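Local coordinates for protein yahD a copper inducible hydrolase (Lactococcus lactis subsp. lactis, PDB 3OG9) that probably acts as a hydrolase of the alpha/beta-hydrolase fold, is induced by copper and binds D-malate in its pocket, at residues K62-G67 / N73-S78; L117-F120 / K124-F127; A132-Q137 / Q195-A200; D170-L175 / C180-Y185. All coordinates share one frame; numbering follows the deposited sequence.

Contacts 2, 3 and 4 lie along the central alpha/beta-hydrolase sheet and its flanking helices, and contact 1 at the edge of the malate pocket. Contact 1 and contact 3 each lend the pocket a residue, Phe74 and Met136, and these two meet at 3.9 Å between Phe74 CZ and Met136 SD. In contact 3 the His134 side chain lies about 7 Å from the ligand, while the Met119 side chain of contact 2 is about 12 Å from it. Leu117 CD1 of contact 2 packs 3.7 Å from Ala132 CB of contact 3, and Phe120 CE2 is 4.0 Å from Cys180 SG of contact 4. Contact 4 is nested in the chain loop that contact 3 closes, and its Tyr185 packs on helix 195-208.

Contact 1. Residues K62-G67 / N73-S78; sequences KLRGLG and NFDLES. With MLT (D-malate), chain C.
The side-chain oxygen of Asn73 is gripped by two backbone N-H groups of the 62-67 loop. Leu66 N lies 2.7 Å from Asn73 OD1 in a nearly straight bond (173°), and Arg64 N donates to the same OD1 at 2.8 Å from the opposite face of the amide plane. With CG anti to the backbone N (chi1 -156°), the Asn73 amide is carried into the turn round Gly65. A leucine in its place would probably leave Leu66 N without its mate and the turn free to shift. Beside it a single beta bridge pairs Leu63 with Phe74, and Asp75 N binds Lys62 O at 3.1 Å. Leu63 CD2 touches the Phe74 ring at its edge, 3.8 Å from CD1, while CE1 of that ring reaches O3 of malate at 3.4 Å. One face of the Arg64 guanidinium covers CA of Asp75, and a water joins Arg64 NH1 to Asp75 OD1. Asp75, short and anionic, suits the N-cap: its OD1 also accepts from Ser78 N, while Ser78 OG accepts from Lys62 N at 3.0 Å. The loop following strand 45-48 is thus tied to the start of helix 76-97, with Phe74 packing on Leu138 beyond strand 129-133.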
loop_
_atom_site.group_PDB
_atom_site.type_symbol
_atom_site.label_atom_id
_atom_site.label_comp_id
_atom_site.label_asym_id
_atom_site.label_seq_id
_atom_site.Cartn_x
_atom_site.Cartn_y
_atom_site.Cartn_z
ATOM N N LYS A 62 -13.200 -6.880 3.585
ATOM C CA LYS A 62 -13.838 -8.184 3.344
ATOM C C LYS A 62 -13.908 -8.532 1.863
ATOM O O LYS A 62 -13.950 -7.638 1.005
ATOM C CB LYS A 62 -15.255 -8.160 3.911
ATOM C CG LYS A 62 -15.288 -8.178 5.425
ATOM C CD LYS A 62 -16.678 -7.790 5.944
ATOM C CE LYS A 62 -17.558 -9.001 6.174
ATOM N NZ LYS A 62 -18.063 -9.637 4.930
ATOM N N LEU A 63 -13.931 -9.837 1.583
ATOM C CA LEU A 63 -14.217 -10.389 0.275
ATOM C C LEU A 63 -15.679 -10.800 0.263
ATOM O O LEU A 63 -16.324 -10.819 1.330
ATOM C CB LEU A 63 -13.359 -11.636 0.005
ATOM C CG LEU A 63 -11.849 -11.314 -0.123
ATOM C CD1 LEU A 63 -11.034 -12.580 -0.326
ATOM C CD2 LEU A 63 -11.570 -10.278 -1.248
ATOM N N ARG A 64 -16.173 -11.172 -0.918
ATOM C CA ARG A 64 -17.597 -11.513 -1.092
ATOM C C ARG A 64 -18.057 -13.000 -0.938
ATOM O O ARG A 64 -19.227 -13.283 -1.127
ATOM C CB ARG A 64 -18.213 -10.790 -2.323
ATOM C CG ARG A 64 -18.251 -9.257 -2.214
ATOM C CD ARG A 64 -19.301 -8.714 -3.207
ATOM N NE ARG A 64 -19.150 -7.273 -3.479
ATOM C CZ ARG A 64 -19.657 -6.311 -2.721
ATOM N NH1 ARG A 64 -20.333 -6.616 -1.611
ATOM N NH2 ARG A 64 -19.475 -5.022 -3.078
ATOM N N GLY A 65 -17.236 -14.003 -0.613
ATOM C CA GLY A 65 -16.592 -15.011 -1.445
ATOM C C GLY A 65 -17.090 -15.542 -2.765
ATOM O O GLY A 65 -17.816 -16.584 -2.907
ATOM N N LEU A 66 -16.587 -14.819 -3.742
ATOM C CA LEU A 66 -16.668 -15.087 -5.133
ATOM C C LEU A 66 -15.177 -15.169 -5.521
ATOM O O LEU A 66 -14.689 -14.385 -6.335
ATOM C CB LEU A 66 -17.387 -13.906 -5.809
ATOM C CG LEU A 66 -18.829 -13.693 -5.326
ATOM C CD1 LEU A 66 -19.468 -12.534 -6.078
ATOM C CD2 LEU A 66 -19.605 -14.997 -5.554
ATOM N N GLY A 67 -14.474 -16.142 -4.931
ATOM C CA GLY A 67 -13.034 -16.375 -5.235
ATOM C C GLY A 67 -12.678 -16.652 -6.697
ATOM O O GLY A 67 -11.499 -16.545 -7.096
ATOM N N ASN A 73 -15.277 -9.697 -6.283
ATOM C CA ASN A 73 -15.086 -10.259 -4.938
ATOM C C ASN A 73 -14.744 -9.240 -3.852
ATOM O O ASN A 73 -14.664 -9.599 -2.688
ATOM C CB ASN A 73 -14.007 -11.364 -4.949
ATOM C CG ASN A 73 -14.174 -12.352 -3.798
ATOM O OD1 ASN A 73 -15.254 -12.480 -3.224
ATOM N ND2 ASN A 73 -13.105 -13.047 -3.454
ATOM N N PHE A 74 -14.542 -7.971 -4.217
ATOM C CA PHE A 74 -14.127 -6.970 -3.219
ATOM C C PHE A 74 -15.373 -6.301 -2.655
ATOM O O PHE A 74 -16.167 -5.703 -3.405
ATOM C CB PHE A 74 -13.167 -5.948 -3.838
ATOM C CG PHE A 74 -11.960 -6.560 -4.520
ATOM C CD1 PHE A 74 -11.324 -7.680 -3.985
ATOM C CD2 PHE A 74 -11.393 -5.943 -5.647
ATOM C CE1 PHE A 74 -10.184 -8.232 -4.618
ATOM C CE2 PHE A 74 -10.262 -6.485 -6.282
ATOM C CZ PHE A 74 -9.655 -7.634 -5.775
ATOM N N ASP A 75 -15.558 -6.416 -1.346
ATOM C CA ASP A 75 -16.679 -5.742 -0.664
ATOM C C ASP A 75 -16.393 -4.231 -0.489
ATOM O O ASP A 75 -15.657 -3.786 0.417
ATOM C CB ASP A 75 -16.991 -6.458 0.647
ATOM C CG ASP A 75 -18.147 -5.836 1.411
ATOM O OD1 ASP A 75 -18.531 -4.690 1.097
ATOM O OD2 ASP A 75 -18.648 -6.502 2.351
ATOM N N LEU A 76 -16.965 -3.442 -1.389
ATOM C CA LEU A 76 -16.691 -2.019 -1.442
ATOM C C LEU A 76 -17.235 -1.249 -0.249
ATOM O O LEU A 76 -16.643 -0.235 0.146
ATOM C CB LEU A 76 -17.178 -1.420 -2.767
ATOM C CG LEU A 76 -16.577 -2.078 -4.020
ATOM C CD1 LEU A 76 -17.100 -1.398 -5.274
ATOM C CD2 LEU A 76 -15.037 -2.130 -4.005
ATOM N N GLU A 77 -18.332 -1.714 0.347
ATOM C CA GLU A 77 -18.779 -1.098 1.601
ATOM C C GLU A 77 -17.746 -1.293 2.715
ATOM O O GLU A 77 -17.425 -0.346 3.448
ATOM C CB GLU A 77 -20.160 -1.599 2.016
ATOM C CG GLU A 77 -21.292 -0.918 1.208
ATOM C CD GLU A 77 -22.707 -1.219 1.736
ATOM O OE1 GLU A 77 -22.858 -1.800 2.835
ATOM O OE2 GLU A 77 -23.673 -0.864 1.029
ATOM N N SER A 78 -17.221 -2.513 2.821
ATOM C CA SER A 78 -16.169 -2.816 3.787
ATOM C C SER A 78 -14.936 -2.000 3.474
ATOM O O SER A 78 -14.352 -1.424 4.386
ATOM C CB SER A 78 -15.826 -4.306 3.802
ATOM O OG SER A 78 -14.763 -4.609 4.696
HETATM C C1 MLT C . -7.065 -7.988 -2.263
HETATM O O1 MLT C . -7.959 -8.488 -1.529
HETATM O O2 MLT C . -6.559 -6.874 -1.980
HETATM C C2 MLT C . -6.609 -8.714 -3.508
HETATM O O3 MLT C . -7.344 -9.906 -3.723
HETATM C C3 MLT C . -5.107 -9.003 -3.476
HETATM C C4 MLT C . -4.708 -9.997 -2.411
HETATM O O4 MLT C . -3.783 -10.790 -2.689
HETATM O O5 MLT C . -5.231 -10.060 -1.267
HETATM O O HOH W 1 -18.988 -9.193 1.914
HETATM O O HOH W 2 -21.093 -4.764 0.399
#

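Contact 2. Residues L117-F120 / K124-F127; sequences LNMF and KINF
Met119 and Phe120, near the C-terminal end of helix 111-121, meet Ile125 and Phe127 in the loop that leads into strand 129-133, on the return half of the beta-alpha-beta crossover begun by strand 105-109. The turn is closed by Lys124 N, which donates in the carbonyl plane to Met119 O at 2.8 Å; Ile125 N, 3.6 Å from that oxygen, is buried without a partner. Met119 leaves the helix with CG anti to the carbonyl carbon and then bends at chi3 (-51°). The chain runs alongside Ile125, SD 4.1 Å from its CD1, while the bend presents the methyl CE to the edge of the Phe127 ring, 4.0 Å from CZ. A flexible, unbranched thioether suits a site where the sulfur must lie along an aliphatic chain and the methyl meet a ring edge. Phe120 differs, CG anti to the backbone N (chi1 -165°), which brings the end of its ring nearer to the loop. Its CD1 comes to the edge of Phe127, 4.0 Å from CD2, with the two side chains crossing at a slant and no stack between them. Ile125 CG2 sits over the centre of one face of the Phe127 ring, 3.7 Å above its plane. Lys124 follows a different course: its extended chain carries NZ away to salt bridges with Asp84 and Asp80 on helix 76-97. The Phe120 ring turns its edge to Phe127 O, 3.4 Å from CE1, and a water donates to both Phe120 O and Ile125 O.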
loop_
_atom_site.group_PDB
_atom_site.type_symbol
_atom_site.label_atom_id
_atom_site.label_comp_id
_atom_site.label_asym_id
_atom_site.label_seq_id
_atom_site.Cartn_x
_atom_site.Cartn_y
_atom_site.Cartn_z
ATOM N N LEU A 117 -3.125 2.356 -2.079
ATOM C CA LEU A 117 -3.377 2.921 -3.397
ATOM C C LEU A 117 -4.792 3.464 -3.518
ATOM O O LEU A 117 -5.023 4.538 -4.077
ATOM C CB LEU A 117 -3.141 1.859 -4.448
ATOM C CG LEU A 117 -1.686 1.552 -4.727
ATOM C CD1 LEU A 117 -1.642 0.270 -5.578
ATOM C CD2 LEU A 117 -0.996 2.734 -5.426
ATOM N N ASN A 118 -5.741 2.736 -2.948
ATOM C CA ASN A 118 -7.118 3.215 -2.938
ATOM C C ASN A 118 -7.324 4.480 -2.076
ATOM O O ASN A 118 -7.971 5.428 -2.523
ATOM C CB ASN A 118 -8.060 2.080 -2.519
ATOM C CG ASN A 118 -9.530 2.466 -2.655
ATOM O OD1 ASN A 118 -10.140 2.943 -1.703
ATOM N ND2 ASN A 118 -10.094 2.261 -3.844
ATOM N N MET A 119 -6.761 4.497 -0.863
ATOM C CA MET A 119 -6.796 5.683 0.007
ATOM C C MET A 119 -6.200 6.927 -0.664
ATOM O O MET A 119 -6.737 8.030 -0.528
ATOM C CB MET A 119 -6.048 5.405 1.302
ATOM C CG MET A 119 -6.876 4.512 2.242
ATOM S SD MET A 119 -6.106 4.201 3.841
ATOM C CE MET A 119 -4.483 3.649 3.368
ATOM N N PHE A 120 -5.106 6.718 -1.382
ATOM C CA PHE A 120 -4.356 7.789 -2.061
ATOM C C PHE A 120 -5.251 8.365 -3.156
ATOM O O PHE A 120 -5.447 9.603 -3.251
ATOM C CB PHE A 120 -3.127 7.149 -2.695
ATOM C CG PHE A 120 -2.061 8.120 -3.126
ATOM C CD1 PHE A 120 -1.637 9.135 -2.273
ATOM C CD2 PHE A 120 -1.444 7.970 -4.357
ATOM C CE1 PHE A 120 -0.604 10.023 -2.649
ATOM C CE2 PHE A 120 -0.410 8.839 -4.744
ATOM C CZ PHE A 120 0.009 9.868 -3.871
ATOM N N LYS A 124 -8.060 10.157 0.787
ATOM C CA LYS A 124 -8.284 9.981 2.220
ATOM C C LYS A 124 -7.002 10.193 3.038
ATOM O O LYS A 124 -7.074 10.595 4.211
ATOM C CB LYS A 124 -8.902 8.619 2.530
ATOM C CG LYS A 124 -10.288 8.340 1.938
ATOM C CD LYS A 124 -10.848 7.042 2.582
ATOM C CE LYS A 124 -12.239 6.722 2.075
ATOM N NZ LYS A 124 -12.990 5.676 2.882
ATOM N N ILE A 125 -5.844 9.919 2.433
ATOM C CA ILE A 125 -4.535 10.201 3.048
ATOM C C ILE A 125 -3.610 10.861 2.005
ATOM O O ILE A 125 -3.482 10.381 0.880
ATOM C CB ILE A 125 -3.798 8.933 3.633
ATOM C CG1 ILE A 125 -4.641 8.181 4.659
ATOM C CG2 ILE A 125 -2.483 9.327 4.355
ATOM C CD1 ILE A 125 -3.859 7.126 5.567
ATOM N N ASN A 126 -2.965 11.951 2.407
ATOM C CA ASN A 126 -1.986 12.642 1.574
ATOM C C ASN A 126 -0.561 12.094 1.790
ATOM O O ASN A 126 0.330 12.808 2.292
ATOM C CB ASN A 126 -2.047 14.141 1.879
ATOM C CG ASN A 126 -1.252 14.975 0.887
ATOM O OD1 ASN A 126 -1.193 14.674 -0.312
ATOM N ND2 ASN A 126 -0.617 16.010 1.392
ATOM N N PHE A 127 -0.348 10.829 1.417
ATOM C CA PHE A 127 1.015 10.259 1.426
ATOM C C PHE A 127 1.950 11.082 0.528
ATOM O O PHE A 127 1.539 11.604 -0.520
ATOM C CB PHE A 127 1.046 8.819 0.883
ATOM C CG PHE A 127 0.280 7.809 1.704
ATOM C CD1 PHE A 127 0.653 7.522 3.013
ATOM C CD2 PHE A 127 -0.781 7.109 1.126
ATOM C CE1 PHE A 127 -0.049 6.558 3.765
ATOM C CE2 PHE A 127 -1.481 6.155 1.847
ATOM C CZ PHE A 127 -1.120 5.881 3.174
HETATM O O HOH W 3 -4.418 11.407 -1.592
#

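Contact 3. Residues A132-Q137 / Q195-A200; sequences AFHGMQ and QEEVLA
His134 points an edge of its imidazole at the carboxylate of Glu197, the two planes standing 68° apart. The ring nitrogen NE2 donates to the syn lone pair of Glu197 OE1 at 2.6 Å, with an N-H...O angle of 148°. That oxygen also lies somewhat out of the ring plane. Glu197 reaches across because CG lies between the backbone N and the carbonyl carbon (chi1 71°), the crowded position, and the chain is extended from there; glutamate's long arm carries its carboxylate from the helix to His134. Its other oxygen, OE2, accepts from Ser155 OG, a hydroxyl that also receives the backbone N of His134. The same OE2 approaches Phe133 CD1 at 3.1 Å, the ring and carboxylate planes again standing steeply to each other. Phe133 crosses Glu197 obliquely and meets Val198 at about a right angle, its CZ 4.1 Å from Val198 CG2. A large apolar ring thus shields the flank of a buried polar pair. His134 itself adopts the left-handed helical conformation just past strand 129-133; Phe133 starts out toward helix 195-208, whereas only the far end of the His134 ring reaches it. The His134 side chain lies about 4 Å from that of malate-binding His191. The His-carboxylate arrangement is consistent with a second-shell pair beside what is probably the Ser110-His191-Asp160 triad of an alpha/beta hydrolase.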
loop_
_atom_site.group_PDB
_atom_site.type_symbol
_atom_site.label_atom_id
_atom_site.label_comp_id
_atom_site.label_asym_id
_atom_site.label_seq_id
_atom_site.Cartn_x
_atom_site.Cartn_y
_atom_site.Cartn_z
ATOM N N ALA A 132 4.177 0.196 -3.920
ATOM C CA ALA A 132 3.119 -0.846 -3.908
ATOM C C ALA A 132 3.635 -2.097 -4.588
ATOM O O ALA A 132 3.811 -2.090 -5.796
ATOM C CB ALA A 132 1.881 -0.361 -4.656
ATOM N N PHE A 133 3.885 -3.160 -3.831
ATOM C CA PHE A 133 4.290 -4.437 -4.429
ATOM C C PHE A 133 3.096 -5.291 -4.771
ATOM O O PHE A 133 2.295 -5.634 -3.888
ATOM C CB PHE A 133 5.229 -5.210 -3.513
ATOM C CG PHE A 133 6.502 -4.460 -3.152
ATOM C CD1 PHE A 133 7.490 -4.221 -4.107
ATOM C CD2 PHE A 133 6.726 -4.023 -1.839
ATOM C CE1 PHE A 133 8.688 -3.524 -3.758
ATOM C CE2 PHE A 133 7.921 -3.330 -1.487
ATOM C CZ PHE A 133 8.888 -3.087 -2.438
ATOM N N HIS A 134 2.970 -5.612 -6.055
ATOM C CA HIS A 134 1.882 -6.447 -6.572
ATOM C C HIS A 134 0.488 -5.940 -6.214
ATOM O O HIS A 134 -0.397 -6.708 -5.780
ATOM C CB HIS A 134 2.116 -7.918 -6.179
ATOM C CG HIS A 134 3.431 -8.406 -6.674
ATOM N ND1 HIS A 134 3.675 -8.593 -8.016
ATOM C CD2 HIS A 134 4.608 -8.611 -6.039
ATOM C CE1 HIS A 134 4.947 -8.916 -8.185
ATOM N NE2 HIS A 134 5.530 -8.942 -7.001
ATOM N N GLY A 135 0.307 -4.639 -6.448
ATOM C CA GLY A 135 -0.963 -3.978 -6.252
ATOM C C GLY A 135 -1.868 -4.061 -7.485
ATOM O O GLY A 135 -1.455 -4.490 -8.596
ATOM N N MET A 136 -3.111 -3.607 -7.296
ATOM C CA MET A 136 -4.111 -3.651 -8.335
ATOM C C MET A 136 -5.171 -2.611 -8.084
ATOM O O MET A 136 -5.237 -2.040 -6.999
ATOM C CB MET A 136 -4.763 -5.037 -8.356
ATOM C CG MET A 136 -5.653 -5.351 -7.121
ATOM S SD MET A 136 -5.987 -7.119 -7.021
ATOM C CE MET A 136 -6.679 -7.385 -8.612
ATOM N N GLN A 137 -6.017 -2.375 -9.097
ATOM C CA GLN A 137 -7.199 -1.536 -8.905
ATOM C C GLN A 137 -8.312 -2.324 -8.167
ATOM O O GLN A 137 -8.680 -3.410 -8.600
ATOM C CB GLN A 137 -7.689 -1.034 -10.277
ATOM C CG GLN A 137 -8.843 -0.079 -10.166
ATOM C CD GLN A 137 -9.532 0.166 -11.458
ATOM O OE1 GLN A 137 -10.133 -0.751 -12.048
ATOM N NE2 GLN A 137 -9.477 1.412 -11.919
ATOM N N GLN A 195 13.074 -10.594 -3.913
ATOM C CA GLN A 195 14.228 -9.835 -3.408
ATOM C C GLN A 195 14.590 -8.728 -4.386
ATOM O O GLN A 195 15.017 -7.643 -3.986
ATOM C CB GLN A 195 15.435 -10.771 -3.138
ATOM C CG GLN A 195 15.141 -11.730 -1.921
ATOM C CD GLN A 195 16.231 -12.772 -1.583
ATOM O OE1 GLN A 195 15.982 -13.994 -1.601
ATOM N NE2 GLN A 195 17.403 -12.293 -1.213
ATOM N N GLU A 196 14.448 -9.010 -5.675
ATOM C CA GLU A 196 14.856 -8.067 -6.719
ATOM C C GLU A 196 13.911 -6.867 -6.763
ATOM O O GLU A 196 14.349 -5.731 -6.986
ATOM C CB GLU A 196 14.904 -8.748 -8.100
ATOM C CG GLU A 196 16.005 -9.830 -8.232
ATOM C CD GLU A 196 15.648 -11.199 -7.580
ATOM O OE1 GLU A 196 14.502 -11.406 -7.101
ATOM O OE2 GLU A 196 16.542 -12.085 -7.555
ATOM N N GLU A 197 12.623 -7.095 -6.547
ATOM C CA GLU A 197 11.740 -5.907 -6.582
ATOM C C GLU A 197 11.953 -5.006 -5.377
ATOM O O GLU A 197 11.819 -3.793 -5.483
ATOM C CB GLU A 197 10.259 -6.258 -6.770
ATOM C CG GLU A 197 9.576 -6.913 -5.584
ATOM C CD GLU A 197 8.190 -7.444 -5.996
ATOM O OE1 GLU A 197 8.073 -8.625 -6.345
ATOM O OE2 GLU A 197 7.232 -6.648 -6.032
ATOM N N VAL A 198 12.286 -5.600 -4.236
ATOM C CA VAL A 198 12.638 -4.820 -3.047
ATOM C C VAL A 198 13.924 -3.965 -3.222
ATOM O O VAL A 198 13.965 -2.772 -2.828
ATOM C CB VAL A 198 12.684 -5.715 -1.801
ATOM C CG1 VAL A 198 13.253 -4.964 -0.595
ATOM C CG2 VAL A 198 11.299 -6.240 -1.536
ATOM N N LEU A 199 14.957 -4.548 -3.819
ATOM C CA LEU A 199 16.145 -3.748 -4.169
ATOM C C LEU A 199 15.840 -2.631 -5.184
ATOM O O LEU A 199 16.421 -1.537 -5.100
ATOM C CB LEU A 199 17.304 -4.636 -4.641
ATOM C CG LEU A 199 17.840 -5.578 -3.549
ATOM C CD1 LEU A 199 19.056 -6.363 -4.066
ATOM C CD2 LEU A 199 18.227 -4.794 -2.295
ATOM N N ALA A 200 14.954 -2.909 -6.136
ATOM C CA ALA A 200 14.540 -1.920 -7.123
ATOM C C ALA A 200 13.861 -0.727 -6.423
ATOM O O ALA A 200 14.087 0.453 -6.761
ATOM C CB ALA A 200 13.623 -2.544 -8.154
#

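Contact 4. Residues D170-L175 / C180-Y185; sequences DLKGDL and CQLEIY
The last beta-alpha-beta unit of the fold, strand 151-156, helix 165-177 and strand 181-186, brings Lys172 and Leu175 of the helix against Cys180, Leu182 and Ile184. Helix and strand segments run nearly antiparallel, their axes at 154° and 9.5 Å apart at the closest. Where the helix gives way to the strand, Cys180 N donates to Leu175 O at 3.0 Å, an oxygen that also accepts from Ser178 OG. Just beyond, the Leu175 methyls divide their work: CD2 packs 4.0 Å from Cys180 SG, and CD1 meets Leu182 CD2 at 4.0 Å, the two leucines crossing at about a right angle. The small Cys180 side chain fits close to the Leu175 carbonyl, CB 3.4 Å from Leu175 O. The other methyl of Leu182, CD1, lies 3.8 Å from Lys172 O. Lys172 contributes its aliphatic part: CG and CD lie along Ile184 CD1, with CD 3.8 Å from that methyl. Lysine suits this partly exposed border, apolar along its stem and charged at its end. Cutting this side chain back to alanine is likely to strip the CG and CD contact from Ile184 CD1 and open a gap at that border. Helix 165-177 thus lies against edge strand 181-186, beside helix 111-121, where Leu175 touches Leu121, while Leu182 and Ile184 also touch strand 151-156.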
loop_
_atom_site.group_PDB
_atom_site.type_symbol
_atom_site.label_atom_id
_atom_site.label_comp_id
_atom_site.label_asym_id
_atom_site.label_seq_id
_atom_site.Cartn_x
_atom_site.Cartn_y
_atom_site.Cartn_z
ATOM N N ASP A 170 -5.407 -0.333 -15.680
ATOM C CA ASP A 170 -6.356 0.618 -15.096
ATOM C C ASP A 170 -5.792 1.304 -13.865
ATOM O O ASP A 170 -6.012 2.500 -13.665
ATOM C CB ASP A 170 -7.719 -0.040 -14.773
ATOM C CG ASP A 170 -8.633 -0.192 -16.018
ATOM O OD1 ASP A 170 -8.604 0.664 -16.965
ATOM O OD2 ASP A 170 -9.420 -1.170 -16.046
ATOM N N LEU A 171 -5.092 0.556 -13.015
ATOM C CA LEU A 171 -4.420 1.176 -11.875
ATOM C C LEU A 171 -3.383 2.235 -12.314
ATOM O O LEU A 171 -3.352 3.327 -11.777
ATOM C CB LEU A 171 -3.732 0.105 -11.006
ATOM C CG LEU A 171 -2.845 0.677 -9.891
ATOM C CD1 LEU A 171 -3.724 1.376 -8.828
ATOM C CD2 LEU A 171 -2.022 -0.465 -9.273
ATOM N N LYS A 172 -2.536 1.885 -13.271
ATOM C CA LYS A 172 -1.506 2.818 -13.753
ATOM C C LYS A 172 -2.191 4.064 -14.364
ATOM O O LYS A 172 -1.816 5.225 -14.104
ATOM C CB LYS A 172 -0.671 2.112 -14.824
ATOM C CG LYS A 172 0.359 1.138 -14.308
ATOM C CD LYS A 172 1.283 0.739 -15.488
ATOM C CE LYS A 172 0.544 0.006 -16.603
ATOM N NZ LYS A 172 1.508 -0.303 -17.700
ATOM N N GLY A 173 -3.217 3.791 -15.156
ATOM C CA GLY A 173 -4.014 4.848 -15.808
ATOM C C GLY A 173 -4.655 5.785 -14.800
ATOM O O GLY A 173 -4.605 7.004 -14.967
ATOM N N ASP A 174 -5.282 5.243 -13.748
ATOM C CA ASP A 174 -5.862 6.110 -12.708
ATOM C C ASP A 174 -4.803 6.983 -12.061
ATOM O O ASP A 174 -5.018 8.172 -11.872
ATOM C CB ASP A 174 -6.595 5.305 -11.620
ATOM C CG ASP A 174 -7.940 4.717 -12.121
ATOM O OD1 ASP A 174 -8.545 3.915 -11.381
ATOM O OD2 ASP A 174 -8.401 5.076 -13.222
ATOM N N LEU A 175 -3.657 6.403 -11.718
ATOM C CA LEU A 175 -2.551 7.211 -11.152
ATOM C C LEU A 175 -2.000 8.276 -12.119
ATOM O O LEU A 175 -1.763 9.424 -11.728
ATOM C CB LEU A 175 -1.410 6.299 -10.689
ATOM C CG LEU A 175 -1.787 5.432 -9.465
ATOM C CD1 LEU A 175 -0.819 4.247 -9.335
ATOM C CD2 LEU A 175 -1.854 6.250 -8.199
ATOM N N CYS A 180 0.373 11.437 -11.330
ATOM C CA CYS A 180 1.548 10.771 -10.706
ATOM C C CYS A 180 2.672 10.440 -11.674
ATOM O O CYS A 180 2.444 10.098 -12.829
ATOM C CB CYS A 180 1.181 9.469 -9.974
ATOM S SG CYS A 180 0.094 9.668 -8.606
ATOM N N GLN A 181 3.897 10.474 -11.150
ATOM C CA GLN A 181 5.071 10.034 -11.877
ATOM C C GLN A 181 5.322 8.598 -11.400
ATOM O O GLN A 181 5.616 8.376 -10.240
ATOM C CB GLN A 181 6.275 10.916 -11.509
ATOM C CG GLN A 181 6.378 12.258 -12.245
ATOM C CD GLN A 181 5.258 13.241 -11.874
ATOM O OE1 GLN A 181 4.960 13.496 -10.690
ATOM N NE2 GLN A 181 4.637 13.786 -12.882
ATOM N N LEU A 182 5.220 7.638 -12.297
ATOM C CA LEU A 182 5.298 6.223 -11.936
ATOM C C LEU A 182 6.596 5.596 -12.329
ATOM O O LEU A 182 7.114 5.865 -13.413
ATOM C CB LEU A 182 4.197 5.420 -12.665
ATOM C CG LEU A 182 2.753 5.763 -12.359
ATOM C CD1 LEU A 182 1.759 4.738 -13.021
ATOM C CD2 LEU A 182 2.607 5.756 -10.844
ATOM N N GLU A 183 7.090 4.724 -11.455
ATOM C CA GLU A 183 8.114 3.755 -11.815
ATOM C C GLU A 183 7.487 2.373 -11.747
ATOM O O GLU A 183 6.956 1.988 -10.703
ATOM C CB GLU A 183 9.296 3.825 -10.848
ATOM C CG GLU A 183 10.352 2.705 -11.014
ATOM C CD GLU A 183 11.373 3.021 -12.088
ATOM O OE1 GLU A 183 11.561 4.220 -12.364
ATOM O OE2 GLU A 183 12.007 2.081 -12.641
ATOM N N ILE A 184 7.600 1.620 -12.841
ATOM C CA ILE A 184 7.062 0.265 -12.893
ATOM C C ILE A 184 8.176 -0.769 -12.910
ATOM O O ILE A 184 8.991 -0.768 -13.838
ATOM C CB ILE A 184 6.122 0.057 -14.141
ATOM C CG1 ILE A 184 5.085 1.196 -14.288
ATOM C CG2 ILE A 184 5.476 -1.332 -14.135
ATOM C CD1 ILE A 184 4.170 1.354 -13.098
ATOM N N TYR A 185 8.176 -1.679 -11.934
ATOM C CA TYR A 185 9.145 -2.773 -11.897
ATOM C C TYR A 185 8.468 -4.104 -12.254
ATOM O O TYR A 185 7.448 -4.459 -11.652
ATOM C CB TYR A 185 9.808 -2.903 -10.512
ATOM C CG TYR A 185 10.823 -4.021 -10.516
ATOM C CD1 TYR A 185 12.142 -3.788 -10.936
ATOM C CD2 TYR A 185 10.454 -5.319 -10.188
ATOM C CE1 TYR A 185 13.097 -4.833 -10.965
ATOM C CE2 TYR A 185 11.383 -6.370 -10.227
ATOM C CZ TYR A 185 12.688 -6.116 -10.614
ATOM O OH TYR A 185 13.572 -7.156 -10.656
#